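Local coordinates for flagellar protein FlgA (Thermotoga maritima, PDB 3FRN), which is probably a periplasmic chaperone that assists formation of the P-ring in the basal body of the bacterial flagellum, at residues A[35-49]-A[94-107]. Residues are numbered along the deposited sequence; the frame is centred on the assembly and turned at random. Where two conformers were deposited one is given.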
ATOM      1  N   MET A  35      -1.133  18.579  20.384  1.00 49.46           N
ATOM      2  CA  MET A  35      -2.056  18.254  19.297  1.00 45.28           C
ATOM      3  C   MET A  35      -3.445  18.796  19.621  1.00 42.97           C
ATOM      4  O   MET A  35      -3.794  18.957  20.791  1.00 43.98           O
ATOM      5  CB  MET A  35      -2.167  16.730  19.101  1.00 45.08           C
ATOM      6  CG  MET A  35      -0.873  15.992  18.735  1.00 44.19           C
ATOM      7  SD  MET A  35      -0.692  15.513  17.003  1.00 47.29           S
ATOM      8  CE  MET A  35      -0.179  13.829  17.243  1.00 46.48           C
ATOM      9  N   ILE A  36      -4.215  19.089  18.574  1.00 42.93           N
ATOM     10  CA  ILE A  36      -5.633  19.425  18.695  0.50 34.81           C
ATOM     11  C   ILE A  36      -6.413  18.141  18.470  1.00 37.14           C
ATOM     12  O   ILE A  36      -6.411  17.610  17.372  1.00 34.22           O
ATOM     13  CB  ILE A  36      -6.072  20.476  17.628  0.50 37.57           C
ATOM     14  CG1 ILE A  36      -5.196  21.730  17.699  0.50 25.90           C
ATOM     15  CG2 ILE A  36      -7.552  20.841  17.782  0.50 24.34           C
ATOM     16  CD1 ILE A  36      -5.186  22.405  19.056  0.50 31.11           C
ATOM     17  N   LEU A  37      -7.076  17.646  19.507  1.00 35.24           N
ATOM     18  CA  LEU A  37      -7.739  16.355  19.442  1.00 32.16           C
ATOM     19  C   LEU A  37      -9.201  16.490  18.991  1.00 35.34           C
ATOM     20  O   LEU A  37     -10.006  17.111  19.678  1.00 36.28           O
ATOM     21  CB  LEU A  37      -7.665  15.704  20.823  1.00 31.43           C
ATOM     22  CG  LEU A  37      -6.579  14.699  21.218  1.00 36.95           C
ATOM     23  CD1 LEU A  37      -5.245  14.923  20.564  1.00 30.70           C
ATOM     24  CD2 LEU A  37      -6.449  14.697  22.731  1.00 41.22           C
ATOM     25  N   LEU A  38      -9.543  15.929  17.828  1.00 36.67           N
ATOM     26  CA  LEU A  38     -10.901  16.082  17.273  1.00 31.11           C
ATOM     27  C   LEU A  38     -11.658  14.769  17.308  1.00 34.79           C
ATOM     28  O   LEU A  38     -11.056  13.696  17.190  1.00 36.37           O
ATOM     29  CB  LEU A  38     -10.843  16.659  15.839  1.00 39.45           C
ATOM     30  CG  LEU A  38     -10.293  18.070  15.633  1.00 41.95           C
ATOM     31  CD1 LEU A  38     -10.118  18.360  14.155  1.00 38.08           C
ATOM     32  CD2 LEU A  38     -11.200  19.153  16.254  1.00 41.73           C
ATOM     33  N   PRO A  39     -12.992  14.830  17.490  1.00 36.88           N
ATOM     34  CA  PRO A  39     -13.662  13.594  17.815  1.00 34.36           C
ATOM     35  C   PRO A  39     -13.590  12.579  16.671  1.00 35.36           C
ATOM     36  O   PRO A  39     -13.717  12.948  15.501  1.00 37.06           O
ATOM     37  CB  PRO A  39     -15.118  14.035  18.045  1.00 39.08           C
ATOM     38  CG  PRO A  39     -15.242  15.297  17.233  1.00 25.04           C
ATOM     39  CD  PRO A  39     -13.928  15.960  17.387  1.00 31.46           C
ATOM     40  N   GLY A  40     -13.388  11.314  17.029  1.00 38.77           N
ATOM     41  CA  GLY A  40     -13.472  10.207  16.077  1.00 42.99           C
ATOM     42  C   GLY A  40     -12.255   9.976  15.202  1.00 42.13           C
ATOM     43  O   GLY A  40     -12.283   9.104  14.335  1.00 39.38           O
ATOM     44  N   LEU A  41     -11.192  10.755  15.416  1.00 47.07           N
ATOM     45  CA  LEU A  41      -9.958  10.641  14.638  1.00 40.01           C
ATOM     46  C   LEU A  41      -8.840   9.961  15.429  1.00 44.80           C
ATOM     47  O   LEU A  41      -8.798  10.039  16.660  1.00 40.53           O
ATOM     48  CB  LEU A  41      -9.474  12.015  14.172  1.00 41.81           C
ATOM     49  CG  LEU A  41     -10.366  12.841  13.245  1.00 45.66           C
ATOM     50  CD1 LEU A  41      -9.738  14.191  12.940  1.00 37.27           C
ATOM     51  CD2 LEU A  41     -10.646  12.110  11.954  1.00 47.59           C
ATOM     52  N   GLU A  42      -7.927   9.314  14.702  1.00 35.02           N
ATOM     53  CA  GLU A  42      -6.805   8.602  15.305  1.00 41.98           C
ATOM     54  C   GLU A  42      -5.543   9.426  15.174  1.00 38.03           C
ATOM     55  O   GLU A  42      -5.278   9.979  14.116  1.00 36.23           O
ATOM     56  CB  GLU A  42      -6.589   7.276  14.594  1.00 43.64           C
ATOM     57  CG  GLU A  42      -5.948   6.208  15.459  1.00 58.79           C
ATOM     58  CD  GLU A  42      -6.957   5.367  16.221  1.00 79.10           C
ATOM     59  OE1 GLU A  42      -8.176   5.612  16.079  1.00 92.42           O
ATOM     60  OE2 GLU A  42      -6.527   4.450  16.956  1.00 79.92           O
ATOM     61  N   TYR A  43      -4.757   9.489  16.240  1.00 41.47           N
ATOM     62  CA  TYR A  43      -3.548  10.302  16.254  1.00 38.92           C
ATOM     63  C   TYR A  43      -2.321   9.428  16.446  1.00 42.15           C
ATOM     64  O   TYR A  43      -2.372   8.402  17.112  1.00 32.11           O
ATOM     65  CB  TYR A  43      -3.612  11.354  17.377  1.00 37.19           C
ATOM     66  CG  TYR A  43      -4.588  12.472  17.096  1.00 36.59           C
ATOM     67  CD1 TYR A  43      -5.962  12.240  17.088  1.00 42.74           C
ATOM     68  CD2 TYR A  43      -4.139  13.745  16.844  1.00 32.12           C
ATOM     69  CE1 TYR A  43      -6.853  13.250  16.803  1.00 34.50           C
ATOM     70  CE2 TYR A  43      -5.029  14.778  16.560  1.00 36.18           C
ATOM     71  CZ  TYR A  43      -6.385  14.509  16.539  1.00 34.06           C
ATOM     72  OH  TYR A  43      -7.271  15.510  16.273  1.00 36.99           O
ATOM     73  N   LEU A  44      -1.204   9.852  15.876  1.00 39.35           N
ATOM     74  CA  LEU A  44       0.041   9.145  16.084  1.00 44.97           C
ATOM     75  C   LEU A  44       1.072  10.171  16.487  1.00 46.03           C
ATOM     76  O   LEU A  44       1.454  10.998  15.671  1.00 53.75           O
ATOM     77  CB  LEU A  44       0.461   8.468  14.787  1.00 50.53           C
ATOM     78  CG  LEU A  44       1.165   7.121  14.807  1.00 50.77           C
ATOM     79  CD1 LEU A  44       0.258   6.016  15.331  1.00 35.22           C
ATOM     80  CD2 LEU A  44       1.622   6.812  13.401  1.00 57.30           C
ATOM     81  N   VAL A  45       1.486  10.156  17.751  1.00 47.36           N
ATOM     82  CA  VAL A  45       2.521  11.071  18.212  1.00 41.97           C
ATOM     83  C   VAL A  45       3.879  10.477  17.875  1.00 43.80           C
ATOM     84  O   VAL A  45       4.253   9.426  18.399  1.00 44.42           O
ATOM     85  CB  VAL A  45       2.457  11.339  19.723  1.00 40.94           C
ATOM     86  CG1 VAL A  45       3.605  12.256  20.143  1.00 30.22           C
ATOM     87  CG2 VAL A  45       1.139  11.958  20.106  1.00 33.24           C
ATOM     88  N   THR A  46       4.611  11.158  17.002  1.00 39.14           N
ATOM     89  CA  THR A  46       5.899  10.672  16.526  1.00 40.22           C
ATOM     90  C   THR A  46       7.072  11.293  17.277  1.00 39.33           C
ATOM     91  O   THR A  46       6.912  12.299  17.973  1.00 42.42           O
ATOM     92  CB  THR A  46       6.073  10.988  15.038  1.00 41.54           C
ATOM     93  OG1 THR A  46       5.933  12.400  14.839  1.00 46.45           O
ATOM     94  CG2 THR A  46       5.026  10.260  14.216  1.00 44.53           C
ATOM     95  N   ARG A  47       8.252  10.691  17.113  1.00 37.29           N
ATOM     96  CA  ARG A  47       9.492  11.191  17.698  1.00 39.24           C
ATOM     97  C   ARG A  47       9.907  12.503  17.057  1.00 40.17           C
ATOM     98  O   ARG A  47      10.525  13.349  17.709  1.00 40.54           O
ATOM     99  CB  ARG A  47      10.624  10.177  17.520  1.00 36.80           C
ATOM    100  CG  ARG A  47      10.370   8.837  18.161  1.00 32.31           C
ATOM    101  CD  ARG A  47      10.084   9.001  19.632  1.00 33.59           C
ATOM    102  NE  ARG A  47       9.814   7.721  20.269  1.00 30.24           N
ATOM    103  CZ  ARG A  47      10.687   7.048  21.005  1.00 27.35           C
ATOM    104  NH1 ARG A  47      10.336   5.889  21.542  1.00 33.25           N
ATOM    105  NH2 ARG A  47      11.907   7.529  21.201  1.00 19.09           N
ATOM    106  N   ASP A  48       9.584  12.651  15.774  1.00 38.53           N
ATOM    107  CA  ASP A  48       9.869  13.878  15.031  1.00 41.13           C
ATOM    108  C   ASP A  48       9.017  15.044  15.542  1.00 41.42           C
ATOM    109  O   ASP A  48       9.461  16.189  15.533  1.00 38.03           O
ATOM    110  CB  ASP A  48       9.646  13.663  13.534  1.00 38.96           C
ATOM    111  CG  ASP A  48      10.467  14.613  12.669  1.00 50.18           C
ATOM    112  OD1 ASP A  48      10.009  14.910  11.542  1.00 55.37           O
ATOM    113  OD2 ASP A  48      11.565  15.053  13.099  1.00 50.93           O
ATOM    114  N   LEU A  49       7.797  14.746  15.983  1.00 36.95           N
ATOM    115  CA  LEU A  49       6.959  15.744  16.644  1.00 40.95           C
ATOM    116  C   LEU A  49       7.567  16.128  17.990  1.00 42.21           C
ATOM    117  O   LEU A  49       7.662  17.314  18.329  1.00 47.40           O
ATOM    118  CB  LEU A  49       5.531  15.224  16.841  1.00 39.41           C
ATOM    119  CG  LEU A  49       4.514  16.283  17.283  1.00 41.58           C
ATOM    120  CD1 LEU A  49       4.352  17.353  16.208  1.00 50.76           C
ATOM    121  CD2 LEU A  49       3.180  15.667  17.624  1.00 44.58           C
ATOM    122  N   ALA A  94      -5.897   6.319   8.190  1.00 41.54           N
ATOM    123  CA  ALA A  94      -5.206   7.610   8.314  1.00 42.02           C
ATOM    124  C   ALA A  94      -4.992   8.004   9.783  1.00 41.94           C
ATOM    125  O   ALA A  94      -5.848   7.775  10.642  1.00 40.79           O
ATOM    126  CB  ALA A  94      -5.944   8.713   7.547  1.00 42.31           C
ATOM    127  N   PHE A  95      -3.825   8.577  10.052  1.00 38.95           N
ATOM    128  CA  PHE A  95      -3.401   8.949  11.389  1.00 38.93           C
ATOM    129  C   PHE A  95      -2.963  10.396  11.324  1.00 39.12           C
ATOM    130  O   PHE A  95      -2.146  10.753  10.469  1.00 40.19           O
ATOM    131  CB  PHE A  95      -2.191   8.103  11.834  1.00 36.62           C
ATOM    132  CG  PHE A  95      -2.506   6.659  12.040  1.00 43.05           C
ATOM    133  CD1 PHE A  95      -3.072   6.225  13.230  1.00 41.32           C
ATOM    134  CD2 PHE A  95      -2.243   5.727  11.042  1.00 41.37           C
ATOM    135  CE1 PHE A  95      -3.378   4.882  13.419  1.00 45.63           C
ATOM    136  CE2 PHE A  95      -2.552   4.389  11.223  1.00 52.32           C
ATOM    137  CZ  PHE A  95      -3.123   3.965  12.415  1.00 48.63           C
ATOM    138  N   VAL A  96      -3.477  11.236  12.215  1.00 36.20           N
ATOM    139  CA  VAL A  96      -2.960  12.597  12.239  1.00 37.79           C
ATOM    140  C   VAL A  96      -1.624  12.645  12.985  1.00 37.60           C
ATOM    141  O   VAL A  96      -1.491  12.071  14.077  1.00 29.12           O
ATOM    142  CB  VAL A  96      -4.032  13.670  12.657  1.00 40.76           C
ATOM    143  CG1 VAL A  96      -5.380  13.038  13.136  1.00 31.95           C
ATOM    144  CG2 VAL A  96      -3.482  14.643  13.642  1.00 33.87           C
ATOM    145  N   VAL A  97      -0.625  13.287  12.377  1.00 34.89           N
ATOM    146  CA  VAL A  97       0.733  13.287  12.931  1.00 31.32           C
ATOM    147  C   VAL A  97       1.222  14.692  13.290  1.00 39.97           C
ATOM    148  O   VAL A  97       2.258  14.852  13.935  1.00 45.08           O
ATOM    149  CB  VAL A  97       1.776  12.599  11.989  1.00 42.09           C
ATOM    150  CG1 VAL A  97       1.638  11.063  12.009  1.00 30.79           C
ATOM    151  CG2 VAL A  97       1.714  13.167  10.572  1.00 28.86           C
ATOM    152  N   LYS A  98       0.472  15.697  12.851  1.00 39.42           N
ATOM    153  CA  LYS A  98       0.713  17.086  13.193  1.00 44.11           C
ATOM    154  C   LYS A  98      -0.645  17.779  13.092  1.00 39.08           C
ATOM    155  O   LYS A  98      -1.432  17.459  12.211  1.00 36.63           O
ATOM    156  CB  LYS A  98       1.706  17.699  12.200  1.00 45.99           C
ATOM    157  CG  LYS A  98       2.923  18.388  12.827  1.00 48.15           C
ATOM    158  CD  LYS A  98       3.856  19.013  11.782  1.00 54.69           C
ATOM    159  CE  LYS A  98       4.736  17.991  11.036  1.00 75.03           C
ATOM    160  NZ  LYS A  98       4.064  17.315   9.875  1.00 70.92           N
ATOM    161  N   THR A  99      -0.941  18.695  14.011  1.00 39.37           N
ATOM    162  CA  THR A  99      -2.062  19.626  13.829  1.00 38.33           C
ATOM    163  C   THR A  99      -1.615  21.080  13.961  1.00 44.12           C
ATOM    164  O   THR A  99      -0.693  21.375  14.708  1.00 46.63           O
ATOM    165  CB  THR A  99      -3.168  19.399  14.855  1.00 40.59           C
ATOM    166  OG1 THR A  99      -2.674  19.712  16.157  1.00 36.72           O
ATOM    167  CG2 THR A  99      -3.624  17.960  14.832  1.00 31.34           C
ATOM    168  N   PHE A 100      -2.285  21.978  13.240  1.00 49.12           N
ATOM    169  CA  PHE A 100      -2.107  23.417  13.398  1.00 53.58           C
ATOM    170  C   PHE A 100      -3.460  24.093  13.565  1.00 53.14           C
ATOM    171  O   PHE A 100      -4.461  23.631  13.022  1.00 56.75           O
ATOM    172  CB  PHE A 100      -1.396  24.014  12.184  1.00 58.99           C
ATOM    173  CG  PHE A 100      -0.243  23.194  11.700  1.00 73.01           C
ATOM    174  CD1 PHE A 100      -0.408  22.297  10.649  1.00 78.69           C
ATOM    175  CD2 PHE A 100       1.005  23.307  12.300  1.00 82.82           C
ATOM    176  CE1 PHE A 100       0.657  21.533  10.199  1.00 84.87           C
ATOM    177  CE2 PHE A 100       2.076  22.545  11.857  1.00 86.28           C
ATOM    178  CZ  PHE A 100       1.903  21.660  10.801  1.00 80.98           C
ATOM    179  N   GLY A 101      -3.481  25.197  14.309  1.00 55.28           N
ATOM    180  CA  GLY A 101      -4.707  25.963  14.539  1.00 49.99           C
ATOM    181  C   GLY A 101      -5.112  26.075  15.997  1.00 44.74           C
ATOM    182  O   GLY A 101      -4.270  26.018  16.896  1.00 45.00           O
ATOM    183  N   THR A 102      -6.412  26.235  16.228  1.00 40.83           N
ATOM    184  CA  THR A 102      -6.965  26.242  17.579  1.00 39.22           C
ATOM    185  C   THR A 102      -8.045  25.178  17.724  1.00 40.22           C
ATOM    186  O   THR A 102      -8.617  24.726  16.732  1.00 35.48           O
ATOM    187  CB  THR A 102      -7.527  27.632  17.971  1.00 44.13           C
ATOM    188  OG1 THR A 102      -7.940  28.346  16.796  1.00 39.36           O
ATOM    189  CG2 THR A 102      -6.458  28.447  18.676  1.00 41.32           C
ATOM    190  N   LEU A 103      -8.305  24.759  18.958  1.00 38.31           N
ATOM    191  CA  LEU A 103      -9.436  23.882  19.220  1.00 43.73           C
ATOM    192  C   LEU A 103     -10.720  24.671  18.948  1.00 43.22           C
ATOM    193  O   LEU A 103     -10.924  25.748  19.517  1.00 42.97           O
ATOM    194  CB  LEU A 103      -9.403  23.365  20.665  1.00 40.12           C
ATOM    195  CG  LEU A 103     -10.612  22.560  21.153  1.00 43.79           C
ATOM    196  CD1 LEU A 103     -10.645  21.162  20.529  1.00 46.11           C
ATOM    197  CD2 LEU A 103     -10.613  22.476  22.666  1.00 41.59           C
ATOM    198  N   PRO A 104     -11.564  24.163  18.037  1.00 42.18           N
ATOM    199  CA  PRO A 104     -12.849  24.796  17.767  1.00 40.78           C
ATOM    200  C   PRO A 104     -13.866  24.595  18.890  1.00 43.92           C
ATOM    201  O   PRO A 104     -13.730  23.676  19.695  1.00 41.37           O
ATOM    202  CB  PRO A 104     -13.313  24.110  16.479  1.00 35.66           C
ATOM    203  CG  PRO A 104     -12.633  22.804  16.471  1.00 47.91           C
ATOM    204  CD  PRO A 104     -11.329  22.986  17.179  1.00 45.19           C
ATOM    205  N   GLU A 105     -14.873  25.459  18.937  1.00 40.58           N
ATOM    206  CA  GLU A 105     -15.947  25.311  19.909  1.00 44.11           C
ATOM    207  C   GLU A 105     -16.815  24.111  19.544  1.00 42.07           C
ATOM    208  O   GLU A 105     -17.068  23.246  20.375  1.00 43.33           O
ATOM    209  CB  GLU A 105     -16.800  26.575  19.973  1.00 37.40           C
ATOM    210  CG  GLU A 105     -16.142  27.744  20.667  1.00 42.51           C
ATOM    211  CD  GLU A 105     -16.987  28.998  20.579  1.00 57.57           C
ATOM    212  OE1 GLU A 105     -18.165  28.890  20.174  1.00 65.55           O
ATOM    213  OE2 GLU A 105     -16.479  30.091  20.908  1.00 57.06           O
ATOM    214  N   LYS A 106     -17.245  24.080  18.286  1.00 38.49           N
ATOM    215  CA  LYS A 106     -18.091  23.028  17.755  1.00 39.96           C
ATOM    216  C   LYS A 106     -17.317  22.235  16.706  1.00 38.75           C
ATOM    217  O   LYS A 106     -16.379  22.751  16.102  1.00 43.93           O
ATOM    218  CB  LYS A 106     -19.371  23.642  17.181  1.00 34.57           C
ATOM    219  CG  LYS A 106     -20.352  24.119  18.268  1.00 34.26           C
ATOM    220  CD  LYS A 106     -21.543  24.848  17.663  1.00 40.24           C
ATOM    221  CE  LYS A 106     -22.840  24.578  18.416  1.00 47.15           C
ATOM    222  NZ  LYS A 106     -22.696  24.694  19.892  1.00 53.30           N
ATOM    223  N   PHE A 107     -17.680  20.970  16.512  1.00 40.56           N
ATOM    224  CA  PHE A 107     -16.893  20.097  15.637  1.00 38.27           C
ATOM    225  C   PHE A 107     -17.543  19.774  14.277  1.00 39.27           C
ATOM    226  O   PHE A 107     -17.208  18.769  13.652  1.00 39.02           O
ATOM    227  CB  PHE A 107     -16.444  18.825  16.377  1.00 36.02           C
ATOM    228  CG  PHE A 107     -15.688  19.102  17.647  1.00 37.86           C
ATOM    229  CD1 PHE A 107     -14.556  19.910  17.639  1.00 37.91           C
ATOM    230  CD2 PHE A 107     -16.100  18.556  18.849  1.00 27.00           C
ATOM    231  CE1 PHE A 107     -13.859  20.178  18.814  1.00 25.80           C
ATOM    232  CE2 PHE A 107     -15.407  18.807  20.036  1.00 30.90           C
ATOM    233  CZ  PHE A 107     -14.287  19.634  20.019  1.00 37.62           C
TER
HETATM  234  O   HOH W   1      -7.939   9.086  11.728  1.00 31.77           O
HETATM  235  O   HOH W   2       3.079  13.011  15.366  1.00 44.23           O
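A single parallel beta bridge, Y43 with V96, joins strand 42-45 of the N-terminal FlgA region to strand 94-101 of the HotDog-like region. V96 grips both neighbours of Y43: its N donates to E42 O at 2.9 Å, and its O accepts from L44 N at 2.9 Å. The strand directions diverge by 46°, and beyond the bridge water takes over. Water 1 links E42 N to A94 O; water 2 donates to both L44 O and V97 O while accepting from T46 N.

The Y43 ring is the centre of the packing. V96 CG1 sits squarely over one face, 3.7 Å from the centroid in a CH-pi contact, L37 CD1 covers the opposite face, and M35 SD lies in plane at the edge. The hydroxyl fixes the ring's far end, donating to I36 O on a lone pair and accepting from L38 N. T99 places CG2 at the edge of the Y43 ring, near CE2, and its OG1, set between its own backbone N and carbonyl carbon (chi1 66°), accepts from I36 N at 2.9 Å.

On the A94 side of the bridge, E42 CG runs alongside F95, 3.5 Å from CE1, while the bent chain (chi2 90°) carries OE2 to a salt bridge with R66. After strand 94-101, P39 CD lies over the F107 ring, 3.9 Å from its centroid, and L38 CD2 touches CD1 of F107, 3.7 Å away. With strand 65-69 pairing antiparallel with 42-45 on its other edge, and 132-148 pairing with 93-101, the arrangement is a buried interdomain interface, where edge strands of the N-terminal and HotDog-like domains meet at one short parallel bridge.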